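Local coordinates for protein 16S rRNA (adenine(1408)-N(1))-methyltransferase (Catenulispora acidiphila, PDB 4X1O) that probably transfers a methyl group from S-adenosyl-L-methionine to N1 of A1408 in 16S ribosomal RNA, a modification linked to aminoglycoside resistance, at residues L73-D78 with V104-A109. Residues are numbered along the deposited sequence; the frame is centred on the assembly and turned at random.
Sequences LVVGVD and VLVSSA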
loop_
_atom_site.group_PDB
_atom_site.type_symbol
_atom_site.label_atom_id
_atom_site.label_comp_id
_atom_site.label_asym_id
_atom_site.label_seq_id
_atom_site.Cartn_x
_atom_site.Cartn_y
_atom_site.Cartn_z
ATOM N N LEU A 73 7.260 11.082 4.873
ATOM C CA LEU A 73 7.941 9.836 5.192
ATOM C C LEU A 73 7.140 8.723 4.514
ATOM O O LEU A 73 5.975 8.522 4.833
ATOM C CB LEU A 73 8.020 9.631 6.700
ATOM C CG LEU A 73 8.845 8.426 7.169
ATOM C CD1 LEU A 73 10.302 8.565 6.746
ATOM C CD2 LEU A 73 8.742 8.295 8.685
ATOM N N VAL A 74 7.749 8.050 3.543
ATOM C CA VAL A 74 7.046 7.069 2.738
ATOM C C VAL A 74 7.509 5.703 3.191
ATOM O O VAL A 74 8.677 5.371 3.059
ATOM C CB VAL A 74 7.320 7.263 1.234
ATOM C CG1 VAL A 74 6.644 6.152 0.415
ATOM C CG2 VAL A 74 6.854 8.646 0.788
ATOM N N VAL A 75 6.596 4.921 3.744
ATOM C CA VAL A 75 6.952 3.633 4.326
ATOM C C VAL A 75 6.332 2.533 3.501
ATOM O O VAL A 75 5.119 2.418 3.471
ATOM C CB VAL A 75 6.451 3.515 5.777
ATOM C CG1 VAL A 75 6.934 2.225 6.411
ATOM C CG2 VAL A 75 6.917 4.731 6.568
ATOM N N GLY A 76 7.157 1.725 2.839
ATOM C CA GLY A 76 6.630 0.626 2.058
ATOM C C GLY A 76 6.715 -0.649 2.865
ATOM O O GLY A 76 7.768 -0.973 3.403
ATOM N N VAL A 77 5.606 -1.370 2.967
ATOM C CA VAL A 77 5.556 -2.560 3.795
ATOM C C VAL A 77 5.186 -3.752 2.948
ATOM O O VAL A 77 4.086 -3.812 2.427
ATOM C CB VAL A 77 4.530 -2.433 4.946
ATOM C CG1 VAL A 77 4.675 -3.606 5.902
ATOM C CG2 VAL A 77 4.707 -1.115 5.690
ATOM N N ASP A 78 6.092 -4.719 2.822
ATOM C CA ASP A 78 5.815 -5.887 1.989
ATOM C C ASP A 78 6.614 -7.077 2.496
ATOM O O ASP A 78 7.748 -6.912 2.911
ATOM C CB ASP A 78 6.159 -5.586 0.526
ATOM C CG ASP A 78 5.514 -6.555 -0.444
ATOM O OD1 ASP A 78 5.916 -7.741 -0.461
ATOM O OD2 ASP A 78 4.607 -6.129 -1.193
ATOM N N VAL A 104 11.336 4.414 3.518
ATOM C CA VAL A 104 11.639 3.331 4.425
ATOM C C VAL A 104 10.952 2.064 3.927
ATOM O O VAL A 104 9.725 2.014 3.818
ATOM C CB VAL A 104 11.177 3.644 5.868
ATOM C CG1 VAL A 104 11.575 2.509 6.796
ATOM C CG2 VAL A 104 11.789 4.957 6.352
ATOM N N LEU A 105 11.745 1.041 3.619
ATOM C CA LEU A 105 11.186 -0.202 3.108
ATOM C C LEU A 105 11.230 -1.260 4.197
ATOM O O LEU A 105 12.307 -1.676 4.636
ATOM C CB LEU A 105 11.946 -0.661 1.860
ATOM C CG LEU A 105 11.890 0.377 0.732
ATOM C CD1 LEU A 105 12.844 0.017 -0.418
ATOM C CD2 LEU A 105 10.465 0.570 0.225
ATOM N N VAL A 106 10.042 -1.673 4.633
ATOM C CA VAL A 106 9.866 -2.584 5.767
ATOM C C VAL A 106 9.493 -3.980 5.312
ATOM O O VAL A 106 8.560 -4.144 4.527
ATOM C CB VAL A 106 8.740 -2.078 6.725
ATOM C CG1 VAL A 106 8.486 -3.088 7.856
ATOM C CG2 VAL A 106 9.078 -0.692 7.271
ATOM N N SER A 107 10.206 -4.989 5.802
ATOM C CA SER A 107 9.850 -6.367 5.508
ATOM C C SER A 107 8.892 -6.868 6.569
ATOM O O SER A 107 9.300 -7.204 7.681
ATOM C CB SER A 107 11.089 -7.260 5.452
ATOM O OG SER A 107 10.730 -8.590 5.122
ATOM N N SER A 108 7.612 -6.901 6.228
ATOM C CA SER A 108 6.601 -7.434 7.126
ATOM C C SER A 108 5.313 -7.691 6.371
ATOM O O SER A 108 5.010 -7.001 5.395
ATOM C CB SER A 108 6.330 -6.476 8.286
ATOM O OG SER A 108 5.230 -6.940 9.052
ATOM N N ALA A 109 4.570 -8.692 6.825
ATOM C CA ALA A 109 3.217 -8.926 6.343
ATOM C C ALA A 109 2.276 -7.987 7.087
ATOM O O ALA A 109 2.553 -7.597 8.219
ATOM C CB ALA A 109 2.817 -10.367 6.545
#
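Val106 and Gly76 meet where two parallel strands of a Rossmann-like methyltransferase sheet run side by side: Val106 N donates to Gly76 O at 2.7 Å, nearly straight. The bonding identifies the pair as parallel: the N and O of Val104 go to Val74 and Gly76, and the N and O of Gly76 go to Val104 (2.8 Å from Gly76 N to Val104 O) and Val106, while Asp78 N goes on to Val106 O. The two strands belong to one beta-alpha-beta unit, crossing over through helix 85-91, and their axes approach to 4.6 Å at an angle of 22°.

One face of the pair is valine-rich. Val75 CG1 lies anti to its backbone N (chi1 -175°), which carries it forward along the strand to Val106 CG2, 3.7 Å away. Val104 CG2, the branch beside its own N, instead meets Leu73 CD1 at 3.9 Å. Val52, on strand 49-54, packs against Val75 and Val77 from the neighbouring strand. The other face has no side chain at Gly76, and Leu105 leans its CD2 over that position.

At the C-terminal end, Asp78 is a residue seen to bind S-adenosyl-L-methionine in a crystal structure of this protein; the ligand is absent from this chain. Its carboxylate is held at both oxygens, OD1 by Ala80 N and OD2 by Thr56 N. Ser108 N makes a weak bond to Asp78 O at 3.3 Å, bent to 141°, and Ser108 OG donates to Ala109 O.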